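Long-range contacts in scyllo-inosose 3-dehydrogenase (Thermotoga maritima, PDB 3IP1), which catalyses the NAD(+)-dependent oxidation of scyllo-inosose to 3-dehydro-scyllo-inosose, and so probably serves in myo-inositol degradation: residues Cys126-Trp132 / His344-Phe350; Ile205-Gly209 / Ile338-Gln342; Gly280-Phe286 / Val303-Gly309. All blocks are in the same frame, centred on the assembly; numbering follows the deposited sequence.

Interaction 1: residues Cys126-Trp132 / His344-Phe350; sequences CAEEMLW and HSGHGTF
With chi1 at 52°, His344 holds its imidazole between its own backbone N and carbonyl carbon and turns NE2 toward the chain at Glu129; Glu128, extended beyond CG (chi2 176°), sends its carboxylate to Ser345. This contact lies at the junction of the two domains of a zinc-containing alcohol dehydrogenase: 126-132 of the GroES-like part meets the segment that follows the last strand of the Rossmann-type sheet, beside the metal site, where His344 packs on Glu195 and Glu129 on His97, both metal ligands. Two consecutive backbone amides converge on one imidazole nitrogen, Glu129 N at 2.9 Å and Met130 N at 3.3 Å from His344 NE2, each tilted from the ring plane. Met130 CG, of a selenomethionine, covers one imidazole face.

Glu128 OE1 is gripped from opposite faces of the carboxylate plane: Ser345 OG donates from the anti side at 2.8 Å and Trp132 NE1 from the syn side at 2.9 Å, the latter nearly straight (172°). Its other oxygen, OE2, pairs with Trp173 and, through a water, with Gly346 N. Both carboxylate oxygens are thus satisfied although the residue is buried. Glu128 CG sits squarely over the Phe350 ring, 3.9 Å from its centroid.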
loop_
_atom_site.group_PDB
_atom_site.type_symbol
_atom_site.label_atom_id
_atom_site.label_comp_id
_atom_site.label_asym_id
_atom_site.label_seq_id
_atom_site.Cartn_x
_atom_site.Cartn_y
_atom_site.Cartn_z
ATOM N N CYS A 126 2.410 -0.866 -30.708
ATOM C CA CYS A 126 3.463 0.048 -30.291
ATOM C C CYS A 126 4.430 -0.784 -29.455
ATOM O O CYS A 126 4.124 -1.921 -29.106
ATOM C CB CYS A 126 2.891 1.204 -29.477
ATOM S SG CYS A 126 2.137 0.686 -27.927
ATOM N N ALA A 127 5.592 -0.239 -29.119
ATOM C CA ALA A 127 6.531 -1.012 -28.322
ATOM C C ALA A 127 7.271 -0.189 -27.278
ATOM O O ALA A 127 7.373 1.040 -27.375
ATOM C CB ALA A 127 7.497 -1.790 -29.211
ATOM N N GLU A 128 7.746 -0.880 -26.252
ATOM C CA GLU A 128 8.507 -0.256 -25.190
ATOM C C GLU A 128 9.921 0.060 -25.694
ATOM O O GLU A 128 10.442 -0.616 -26.586
ATOM C CB GLU A 128 8.552 -1.172 -23.953
ATOM C CG GLU A 128 7.175 -1.655 -23.510
ATOM C CD GLU A 128 7.213 -2.640 -22.358
ATOM O OE1 GLU A 128 8.213 -2.712 -21.626
ATOM O OE2 GLU A 128 6.224 -3.359 -22.174
ATOM N N GLU A 129 10.522 1.083 -25.112
ATOM C CA GLU A 129 11.893 1.483 -25.416
ATOM C C GLU A 129 12.933 0.842 -24.453
ATOM O O GLU A 129 14.098 0.638 -24.843
ATOM C CB GLU A 129 11.957 3.025 -25.429
ATOM C CG GLU A 129 13.332 3.661 -25.558
ATOM C CD GLU A 129 14.094 3.744 -24.229
ATOM O OE1 GLU A 129 13.502 3.581 -23.150
ATOM O OE2 GLU A 129 15.308 3.979 -24.273
HETATM N N MSE A 130 12.515 0.529 -23.224
HETATM C CA MSE A 130 13.393 -0.110 -22.242
HETATM C C MSE A 130 13.410 -1.599 -22.527
HETATM O O MSE A 130 12.430 -2.282 -22.278
HETATM C CB MSE A 130 12.903 0.117 -20.806
HETATM C CG MSE A 130 12.675 1.581 -20.373
HETATM SE SE MSE A 130 14.340 2.599 -20.131
HETATM C CE MSE A 130 14.741 2.003 -18.301
ATOM N N LEU A 131 14.510 -2.105 -23.064
ATOM C CA LEU A 131 14.585 -3.509 -23.423
ATOM C C LEU A 131 15.149 -4.317 -22.244
ATOM O O LEU A 131 16.335 -4.651 -22.202
ATOM C CB LEU A 131 15.356 -3.701 -24.743
ATOM C CG LEU A 131 15.051 -2.650 -25.838
ATOM C CD1 LEU A 131 15.998 -2.784 -27.022
ATOM C CD2 LEU A 131 13.556 -2.631 -26.302
ATOM N N TRP A 132 14.275 -4.579 -21.265
ATOM C CA TRP A 132 14.598 -5.348 -20.050
ATOM C C TRP A 132 14.859 -6.831 -20.360
ATOM O O TRP A 132 14.296 -7.391 -21.308
ATOM C CB TRP A 132 13.465 -5.218 -19.020
ATOM C CG TRP A 132 12.081 -5.272 -19.633
ATOM C CD1 TRP A 132 11.341 -4.214 -20.056
ATOM C CD2 TRP A 132 11.290 -6.445 -19.894
ATOM N NE1 TRP A 132 10.131 -4.646 -20.567
ATOM C CE2 TRP A 132 10.076 -6.011 -20.476
ATOM C CE3 TRP A 132 11.482 -7.820 -19.679
ATOM C CZ2 TRP A 132 9.070 -6.894 -20.865
ATOM C CZ3 TRP A 132 10.459 -8.703 -20.050
ATOM C CH2 TRP A 132 9.278 -8.231 -20.635
ATOM N N HIS A 344 9.068 3.321 -18.337
ATOM C CA HIS A 344 7.675 3.201 -18.752
ATOM C C HIS A 344 7.260 1.724 -18.819
ATOM O O HIS A 344 6.134 1.417 -19.182
ATOM C CB HIS A 344 7.537 3.840 -20.132
ATOM C CG HIS A 344 8.537 3.320 -21.116
ATOM N ND1 HIS A 344 9.604 4.070 -21.564
ATOM C CD2 HIS A 344 8.659 2.103 -21.702
ATOM C CE1 HIS A 344 10.330 3.341 -22.396
ATOM N NE2 HIS A 344 9.774 2.147 -22.505
ATOM N N SER A 345 8.183 0.829 -18.488
ATOM C CA SER A 345 7.941 -0.627 -18.584
ATOM C C SER A 345 7.294 -1.176 -17.317
ATOM O O SER A 345 7.258 -0.492 -16.296
ATOM C CB SER A 345 9.269 -1.370 -18.874
ATOM O OG SER A 345 9.818 -0.927 -20.115
ATOM N N GLY A 346 6.762 -2.393 -17.409
ATOM C CA GLY A 346 6.216 -3.115 -16.271
ATOM C C GLY A 346 4.879 -2.602 -15.785
ATOM O O GLY A 346 4.353 -1.613 -16.325
ATOM N N HIS A 347 4.330 -3.289 -14.772
ATOM C CA HIS A 347 3.141 -2.822 -14.005
ATOM C C HIS A 347 1.856 -2.718 -14.814
ATOM O O HIS A 347 0.838 -2.311 -14.290
ATOM C CB HIS A 347 3.445 -1.474 -13.299
ATOM C CG HIS A 347 4.735 -1.488 -12.537
ATOM N ND1 HIS A 347 4.874 -2.129 -11.324
ATOM C CD2 HIS A 347 5.962 -1.007 -12.854
ATOM C CE1 HIS A 347 6.123 -2.014 -10.907
ATOM N NE2 HIS A 347 6.804 -1.336 -11.816
ATOM N N GLY A 348 1.916 -3.075 -16.093
ATOM C CA GLY A 348 0.776 -2.984 -16.986
ATOM C C GLY A 348 0.472 -1.537 -17.322
ATOM O O GLY A 348 -0.675 -1.176 -17.559
ATOM N N THR A 349 1.509 -0.713 -17.333
ATOM C CA THR A 349 1.334 0.695 -17.663
ATOM C C THR A 349 0.953 0.888 -19.124
ATOM O O THR A 349 -0.051 1.549 -19.409
ATOM C CB THR A 349 2.580 1.500 -17.284
ATOM O OG1 THR A 349 2.669 1.552 -15.850
ATOM C CG2 THR A 349 2.542 2.917 -17.870
ATOM N N PHE A 350 1.736 0.302 -20.039
ATOM C CA PHE A 350 1.437 0.389 -21.478
ATOM C C PHE A 350 -0.007 0.029 -21.798
ATOM O O PHE A 350 -0.679 0.820 -22.427
ATOM C CB PHE A 350 2.404 -0.455 -22.345
ATOM C CG PHE A 350 3.460 0.355 -23.071
ATOM C CD1 PHE A 350 4.322 1.213 -22.370
ATOM C CD2 PHE A 350 3.615 0.240 -24.451
ATOM C CE1 PHE A 350 5.314 1.944 -23.025
ATOM C CE2 PHE A 350 4.608 0.977 -25.133
ATOM C CZ PHE A 350 5.453 1.831 -24.421
HETATM O O HOH W 1 6.244 -4.303 -19.413
#

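Interaction 2: residues Ile205-Gly209 / Ile338-Gln342; sequences IVRGG and IVGSQ
Arg207 lays its guanidinium against Val339, whose CB lies 4.1 Å above the guanidinium plane and toward its rim, while the aliphatic part of the same side chain runs beside Ser341. Arg207 CG approaches Ser341 OG to 3.5 Å, and further out Arg207 NE meets Gly340 O at 2.7 Å. Bends at chi2 (-62°) and chi3 (-75°) fold the chain back, bringing the guanidinium to the strand edge.

Gly340 O is the polar centre of the contact. The NE donor comes almost head-on to the carbonyl, with a C=O...N angle of 166°, but the oxygen lies out of line with the N-H and tilted from the guanidinium plane. Arg207 NH2 adds a weak second bond to Gly340 O at 3.0 Å, so two nitrogens of one guanidinium fork onto a single oxygen and limit the rotation of the group.

The backbone at Arg207 and Gly208 also packs on the strand. Val339 CG2 rests 3.6 Å from Arg207 O and 4.0 Å from Gly208 CA; at Gly208 the backbone lies bare against the valine methyl. The Ser341 side chain also packs on Asn202 and Ala203, one helical turn or so earlier.

Arg207 NH2 has a further partner, Gln337 OE1 of the fourth subunit, so the same guanidinium spans an intrachain and an intersubunit contact. Within the chain, the Arg207 contacts join helix 194-207 to strand 337-340, the edge strand of the six-stranded parallel sheet. Separately, Ile338 and Val339 pair antiparallel with a strand of the fourth subunit and continue the sheet across the interface, as between the coenzyme domains in dimers of the zinc-containing alcohol dehydrogenase family.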
loop_
_atom_site.group_PDB
_atom_site.type_symbol
_atom_site.label_atom_id
_atom_site.label_comp_id
_atom_site.label_asym_id
_atom_site.label_seq_id
_atom_site.Cartn_x
_atom_site.Cartn_y
_atom_site.Cartn_z
ATOM N N ILE A 205 1.191 7.594 -11.349
ATOM C CA ILE A 205 0.299 6.532 -10.870
ATOM C C ILE A 205 1.108 5.477 -10.126
ATOM O O ILE A 205 0.807 5.174 -8.967
ATOM C CB ILE A 205 -0.502 5.864 -12.042
ATOM C CG1 ILE A 205 -1.357 6.886 -12.796
ATOM C CG2 ILE A 205 -1.371 4.677 -11.535
ATOM C CD1 ILE A 205 -2.230 7.763 -11.935
ATOM N N VAL A 206 2.135 4.936 -10.788
ATOM C CA VAL A 206 2.944 3.861 -10.218
ATOM C C VAL A 206 3.927 4.326 -9.129
ATOM O O VAL A 206 3.884 3.822 -8.013
ATOM C CB VAL A 206 3.721 3.074 -11.308
ATOM C CG1 VAL A 206 4.451 1.865 -10.684
ATOM C CG2 VAL A 206 2.756 2.606 -12.429
ATOM N N ARG A 207 4.843 5.239 -9.466
ATOM C CA ARG A 207 5.805 5.770 -8.501
ATOM C C ARG A 207 5.189 6.780 -7.538
ATOM O O ARG A 207 5.418 6.714 -6.338
ATOM C CB ARG A 207 6.995 6.423 -9.234
ATOM C CG ARG A 207 7.889 5.428 -9.959
ATOM C CD ARG A 207 8.507 4.448 -8.967
ATOM N NE ARG A 207 9.577 5.098 -8.208
ATOM C CZ ARG A 207 9.796 4.936 -6.910
ATOM N NH1 ARG A 207 9.022 4.146 -6.185
ATOM N NH2 ARG A 207 10.814 5.560 -6.340
ATOM N N GLY A 208 4.434 7.734 -8.081
ATOM C CA GLY A 208 3.800 8.777 -7.291
ATOM C C GLY A 208 2.722 8.262 -6.372
ATOM O O GLY A 208 2.371 8.926 -5.393
ATOM N N GLY A 209 2.192 7.080 -6.686
ATOM C CA GLY A 209 1.141 6.466 -5.881
ATOM C C GLY A 209 -0.259 6.828 -6.349
ATOM O O GLY A 209 -1.247 6.356 -5.772
ATOM N N ILE A 338 9.051 12.286 -1.262
ATOM C CA ILE A 338 9.711 12.537 -2.526
ATOM C C ILE A 338 10.051 11.190 -3.138
ATOM O O ILE A 338 10.736 10.384 -2.515
ATOM C CB ILE A 338 11.066 13.285 -2.312
ATOM C CG1 ILE A 338 10.859 14.603 -1.541
ATOM C CG2 ILE A 338 11.776 13.525 -3.665
ATOM C CD1 ILE A 338 12.148 15.172 -1.013
ATOM N N VAL A 339 9.575 10.967 -4.355
ATOM C CA VAL A 339 9.890 9.757 -5.110
ATOM C C VAL A 339 10.558 10.137 -6.435
ATOM O O VAL A 339 10.198 11.123 -7.087
ATOM C CB VAL A 339 8.627 8.846 -5.375
ATOM C CG1 VAL A 339 7.938 8.449 -4.061
ATOM C CG2 VAL A 339 7.617 9.533 -6.284
ATOM N N GLY A 340 11.548 9.359 -6.830
ATOM C CA GLY A 340 12.090 9.495 -8.153
ATOM C C GLY A 340 11.401 8.497 -9.062
ATOM O O GLY A 340 10.912 7.456 -8.610
ATOM N N SER A 341 11.375 8.804 -10.351
ATOM C CA SER A 341 10.758 7.927 -11.337
ATOM C C SER A 341 11.600 7.888 -12.601
ATOM O O SER A 341 12.228 8.892 -12.957
ATOM C CB SER A 341 9.362 8.444 -11.679
ATOM O OG SER A 341 8.721 7.580 -12.598
ATOM N N GLN A 342 11.605 6.744 -13.279
ATOM C CA GLN A 342 12.195 6.643 -14.622
ATOM C C GLN A 342 11.535 5.493 -15.393
ATOM O O GLN A 342 11.067 4.512 -14.777
ATOM C CB GLN A 342 13.717 6.439 -14.567
ATOM C CG GLN A 342 14.160 4.976 -14.391
ATOM C CD GLN A 342 15.678 4.786 -14.429
ATOM O OE1 GLN A 342 16.428 5.746 -14.565
ATOM N NE2 GLN A 342 16.129 3.532 -14.300
#

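Interaction 3: residues Gly280-Phe286 / Val303-Gly309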
loop_
_atom_site.group_PDB
_atom_site.type_symbol
_atom_site.label_atom_id
_atom_site.label_comp_id
_atom_site.label_asym_id
_atom_site.label_seq_id
_atom_site.Cartn_x
_atom_site.Cartn_y
_atom_site.Cartn_z
ATOM N N GLY A 280 -6.041 27.247 -0.380
ATOM C CA GLY A 280 -5.178 27.009 0.775
ATOM C C GLY A 280 -4.914 25.539 1.076
ATOM O O GLY A 280 -4.150 25.214 1.986
ATOM N N LEU A 281 -5.541 24.645 0.317
ATOM C CA LEU A 281 -5.350 23.203 0.529
ATOM C C LEU A 281 -4.034 22.650 -0.023
ATOM O O LEU A 281 -3.478 21.685 0.521
ATOM C CB LEU A 281 -6.537 22.403 -0.033
ATOM C CG LEU A 281 -6.733 21.018 0.609
ATOM C CD1 LEU A 281 -7.100 21.150 2.111
ATOM C CD2 LEU A 281 -7.757 20.182 -0.146
ATOM N N GLY A 282 -3.541 23.258 -1.102
ATOM C CA GLY A 282 -2.379 22.739 -1.797
ATOM C C GLY A 282 -2.714 21.522 -2.633
ATOM O O GLY A 282 -3.832 21.403 -3.145
ATOM N N ALA A 283 -1.752 20.604 -2.762
ATOM C CA ALA A 283 -1.919 19.417 -3.631
ATOM C C ALA A 283 -1.427 18.123 -2.996
ATOM O O ALA A 283 -0.539 18.137 -2.140
ATOM C CB ALA A 283 -1.237 19.638 -4.983
ATOM N N LYS A 284 -2.020 17.006 -3.411
ATOM C CA LYS A 284 -1.567 15.671 -2.986
ATOM C C LYS A 284 -0.313 15.242 -3.760
ATOM O O LYS A 284 0.514 14.480 -3.251
ATOM C CB LYS A 284 -2.715 14.649 -3.140
ATOM C CG LYS A 284 -2.379 13.179 -2.911
ATOM C CD LYS A 284 -2.049 12.845 -1.435
ATOM C CE LYS A 284 -1.282 11.463 -1.344
ATOM N NZ LYS A 284 0.102 11.519 -2.040
ATOM N N LEU A 285 -0.158 15.742 -4.986
ATOM C CA LEU A 285 0.957 15.342 -5.828
ATOM C C LEU A 285 1.525 16.504 -6.650
ATOM O O LEU A 285 0.783 17.260 -7.279
ATOM C CB LEU A 285 0.519 14.190 -6.758
ATOM C CG LEU A 285 1.534 13.675 -7.799
ATOM C CD1 LEU A 285 2.660 12.839 -7.159
ATOM C CD2 LEU A 285 0.831 12.859 -8.872
ATOM N N PHE A 286 2.846 16.617 -6.642
ATOM C CA PHE A 286 3.568 17.545 -7.497
ATOM C C PHE A 286 4.432 16.732 -8.458
ATOM O O PHE A 286 5.105 15.792 -8.051
ATOM C CB PHE A 286 4.467 18.481 -6.678
ATOM C CG PHE A 286 3.728 19.357 -5.688
ATOM C CD1 PHE A 286 3.284 18.836 -4.480
ATOM C CD2 PHE A 286 3.518 20.719 -5.965
ATOM C CE1 PHE A 286 2.606 19.654 -3.543
ATOM C CE2 PHE A 286 2.850 21.554 -5.055
ATOM C CZ PHE A 286 2.392 21.033 -3.841
ATOM N N VAL A 303 4.813 25.980 -1.035
ATOM C CA VAL A 303 3.435 25.524 -1.127
ATOM C C VAL A 303 3.160 24.378 -0.132
ATOM O O VAL A 303 2.174 24.421 0.614
ATOM C CB VAL A 303 3.053 25.074 -2.545
ATOM C CG1 VAL A 303 1.712 24.343 -2.505
ATOM C CG2 VAL A 303 2.977 26.284 -3.499
ATOM N N ILE A 304 4.033 23.377 -0.105
ATOM C CA ILE A 304 3.830 22.234 0.770
ATOM C C ILE A 304 3.729 22.741 2.214
ATOM O O ILE A 304 2.808 22.375 2.945
ATOM C CB ILE A 304 4.949 21.164 0.618
ATOM C CG1 ILE A 304 4.835 20.442 -0.744
ATOM C CG2 ILE A 304 4.853 20.148 1.739
ATOM C CD1 ILE A 304 6.048 19.474 -1.080
ATOM N N TRP A 305 4.664 23.612 2.590
ATOM C CA TRP A 305 4.733 24.176 3.930
ATOM C C TRP A 305 3.456 24.929 4.298
ATOM O O TRP A 305 2.853 24.653 5.322
ATOM C CB TRP A 305 5.933 25.112 4.057
ATOM C CG TRP A 305 6.115 25.650 5.447
ATOM C CD1 TRP A 305 5.771 26.897 5.901
ATOM C CD2 TRP A 305 6.674 24.953 6.571
ATOM N NE1 TRP A 305 6.094 27.022 7.237
ATOM C CE2 TRP A 305 6.653 25.848 7.672
ATOM C CE3 TRP A 305 7.200 23.665 6.750
ATOM C CZ2 TRP A 305 7.140 25.496 8.937
ATOM C CZ3 TRP A 305 7.686 23.314 8.001
ATOM C CH2 TRP A 305 7.645 24.226 9.084
ATOM N N ARG A 306 3.037 25.851 3.441
ATOM C CA ARG A 306 1.913 26.735 3.746
ATOM C C ARG A 306 0.525 26.105 3.559
ATOM O O ARG A 306 -0.446 26.568 4.167
ATOM C CB ARG A 306 2.026 28.020 2.916
ATOM C CG ARG A 306 3.192 28.932 3.356
ATOM C CD ARG A 306 3.357 30.129 2.430
ATOM N NE ARG A 306 2.104 30.887 2.337
ATOM C CZ ARG A 306 1.898 31.906 1.506
ATOM N NH1 ARG A 306 2.860 32.303 0.690
ATOM N NH2 ARG A 306 0.723 32.522 1.488
ATOM N N ALA A 307 0.436 25.077 2.701
ATOM C CA ALA A 307 -0.811 24.327 2.472
ATOM C C ALA A 307 -1.350 23.641 3.722
ATOM O O ALA A 307 -0.600 23.222 4.603
ATOM C CB ALA A 307 -0.616 23.285 1.365
ATOM N N ARG A 308 -2.664 23.492 3.773
ATOM C CA ARG A 308 -3.292 22.797 4.881
ATOM C C ARG A 308 -3.354 21.284 4.667
ATOM O O ARG A 308 -3.418 20.512 5.636
ATOM C CB ARG A 308 -4.675 23.373 5.107
ATOM C CG ARG A 308 -4.614 24.873 5.349
ATOM C CD ARG A 308 -5.906 25.397 5.893
ATOM N NE ARG A 308 -6.261 24.740 7.147
ATOM C CZ ARG A 308 -7.376 24.995 7.819
ATOM N NH1 ARG A 308 -8.233 25.898 7.362
ATOM N NH2 ARG A 308 -7.634 24.349 8.943
ATOM N N GLY A 309 -3.333 20.865 3.404
ATOM C CA GLY A 309 -3.278 19.440 3.054
ATOM C C GLY A 309 -1.975 18.840 3.561
ATOM O O GLY A 309 -0.996 19.542 3.781
HETATM O O HOH W 2 -2.808 27.455 3.444
#
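A beta-alpha-beta unit of the Rossmann-type coenzyme domain, made of strand 285-288, helix 293-306 and strand 313-316, is secured here at the end of its helix. The chain entering the first strand meets the chain leaving the helix, and two backbone bonds run between them. Arg308 N donates to Gly280 O at 2.9 Å, with the donor in the carbonyl plane and an N-H...O angle of 158°. One residue along, Gly309 N donates to Leu281 O at 3.0 Å, but less straight (141°) and tilted from the carbonyl plane. Gly280 O also accepts from a water that bridges it to Arg306 O, tying the last helical turn into the same junction.

The two chains approach closely where the residues are small. Ala307 CB stands 3.4 Å from Leu281 O and 3.7 Å from Gly282 CA. Gly282, with positive phi, thus puts its CA against the Ala307 methyl, and Gly309 brings its N to Leu281 O.

Deeper in, Phe286 carries the apolar half of the contact. With chi1 -61°, its CG lies beside the backbone N, and the ring points toward the helix, with Val303 CG1 at its edge, 3.6 Å from Phe286 CZ, while Ile304 CG1 lies 3.7 Å from Phe286 CE1. Ala283 CB, from the approach to the strand, packs over one face of the ring.

At the surface, the Arg308 side chain leads away to a salt bridge with Glu148 of the fourth subunit, so this junction also borders a subunit interface. Helix packing on the sheet through Phe286, together with two backbone hydrogen bonds just after the helix, belongs to a beta-alpha-beta crossover of the Rossmann fold.

The three contacts run from the metal site outward through the coenzyme domain. Interactions 1 and 2 have centres about 16 Å apart and touch where Val206 packs on His347 and Thr349; strand 337-340 leads on to helix 349-358. The centre of interaction 3 is about 18 Å from that of interaction 2 and about 32 Å from that of interaction 1. It reaches the same six-stranded parallel sheet as interaction 2, with Gly208 packing on Leu285. Along the chain, 280-286 and 303-309 fall between 205-209 and 338-342, which in turn fall between 126-132 and 344-350. Interaction 1 thus sits at the domain junction, whereas interactions 2 and 3 tie helices to the sheet and both border the fourth subunit.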